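Local coordinates for protein ketosynthase (Streptomyces sp. MSC090213JE08, PDB 6KXD) that probably acts as the chain length factor that pairs with a ketosynthase in the highly reducing type II polyketide synthase making ishigamide, at residues A40-G45 with I337-A342. Sequence-based numbering, arbitrary orientation.
Sequences AGVRAG and IAAVLA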
# COMPACT_ATOMS: atom_id res chain seq x y z
N ALA B 40 11.85 8.76 26.89
CA ALA B 40 12.72 8.35 28.00
C ALA B 40 13.78 7.36 27.51
O ALA B 40 14.98 7.52 27.79
CB ALA B 40 11.90 7.80 29.14
N GLY B 41 13.36 6.36 26.73
CA GLY B 41 14.27 5.29 26.28
C GLY B 41 15.34 5.81 25.33
O GLY B 41 16.52 5.41 25.38
N VAL B 42 14.91 6.71 24.43
CA VAL B 42 15.79 7.26 23.43
C VAL B 42 16.84 8.15 24.11
O VAL B 42 18.04 8.13 23.76
CB VAL B 42 15.02 8.04 22.36
CG1 VAL B 42 15.94 8.98 21.60
CG2 VAL B 42 14.31 7.08 21.42
N ARG B 43 16.39 8.98 25.03
CA ARG B 43 17.27 9.94 25.66
C ARG B 43 18.26 9.20 26.54
O ARG B 43 19.39 9.62 26.67
CB ARG B 43 16.44 10.92 26.46
CG ARG B 43 15.83 12.03 25.61
CD ARG B 43 14.68 12.57 26.41
NE ARG B 43 13.90 13.51 25.65
CZ ARG B 43 12.73 13.93 26.04
NH1 ARG B 43 12.36 13.72 27.29
NH2 ARG B 43 11.95 14.56 25.18
N ALA B 44 17.80 8.09 27.13
CA ALA B 44 18.63 7.29 28.03
C ALA B 44 19.56 6.37 27.24
O ALA B 44 20.46 5.77 27.86
CB ALA B 44 17.75 6.48 28.93
N GLY B 45 19.31 6.20 25.93
CA GLY B 45 19.91 5.15 25.13
C GLY B 45 19.76 3.81 25.80
O GLY B 45 20.72 3.04 25.90
N ILE B 337 12.37 9.03 13.21
CA ILE B 337 11.84 10.34 13.26
C ILE B 337 11.46 10.65 14.72
O ILE B 337 11.82 11.68 15.22
CB ILE B 337 10.67 10.52 12.29
CG1 ILE B 337 11.14 10.43 10.83
CG2 ILE B 337 10.00 11.83 12.58
CD1 ILE B 337 10.03 10.39 9.83
N ALA B 338 10.75 9.75 15.38
CA ALA B 338 10.40 9.93 16.80
C ALA B 338 11.65 10.10 17.69
O ALA B 338 11.61 10.94 18.61
CB ALA B 338 9.55 8.82 17.30
N ALA B 339 12.72 9.34 17.44
CA ALA B 339 13.94 9.49 18.21
C ALA B 339 14.49 10.92 18.03
O ALA B 339 14.97 11.52 18.98
CB ALA B 339 14.94 8.44 17.84
N VAL B 340 14.45 11.45 16.81
CA VAL B 340 14.87 12.81 16.55
C VAL B 340 14.02 13.78 17.36
O VAL B 340 14.57 14.69 18.02
CB VAL B 340 14.85 13.17 15.06
CG1 VAL B 340 15.05 14.66 14.87
CG2 VAL B 340 15.89 12.40 14.26
N LEU B 341 12.69 13.58 17.37
CA LEU B 341 11.83 14.49 18.06
C LEU B 341 12.06 14.39 19.58
O LEU B 341 12.02 15.43 20.27
CB LEU B 341 10.37 14.17 17.73
CG LEU B 341 10.01 14.28 16.25
CD1 LEU B 341 8.55 13.88 16.00
CD2 LEU B 341 10.25 15.66 15.75
N ALA B 342 12.28 13.17 20.07
CA ALA B 342 12.56 12.89 21.46
C ALA B 342 13.87 13.57 21.91
O ALA B 342 13.92 14.16 23.02
CB ALA B 342 12.62 11.41 21.70
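Val42 drives its branched side chain from helix 35-44 against two alanines, Ala339 and Ala342, which lie one turn apart on helix 332-344. Its CB already sits 4.2 Å from the CB of Ala342. From there CG1 runs anti to the backbone N (chi1 161°), and this turns both methyls onto the facing helix. CG1 settles between the two alanines, 4.1 Å from Ala342 CB and 3.8 Å from the carbonyl O of Ala339, while CG2 stays on the Ala339 side, 3.9 Å from that residue's CB. The two short helix segments cross at 75°, and their axes pass 9.1 Å apart at the closest point, with the valine meeting small alanines there. In this thiolase-type fold the contact joins an early helix of the chain to one near its C-terminal end. Other side chains of helix 332-344 pack on strands: Ile337 and Leu341 on Ile22 of strand 20-29, Val340 on strand 354-360. An alanine in place of Val42 would keep only the CB beside Ala342, and losing both methyls would probably leave Ala339 without its neighbour from helix 35-44 and open a gap between the helices. Next along the chain, Arg43 supplies the polar half of the contact. Stretched out through CG and CD, its side chain reaches across to the backbone of Ala342 in the last turn of helix 332-344. NE donates to Ala342 O at 2.7 Å, a short but bent bond (146° at the hydrogen). The oxygen lies at the edge of the guanidinium, nearly in its plane, whereas NE approaches from above the carbonyl plane. NH2 may share the same oxygen and pair with Glu345 in a salt bridge, but its position is less certain, so both are tentative.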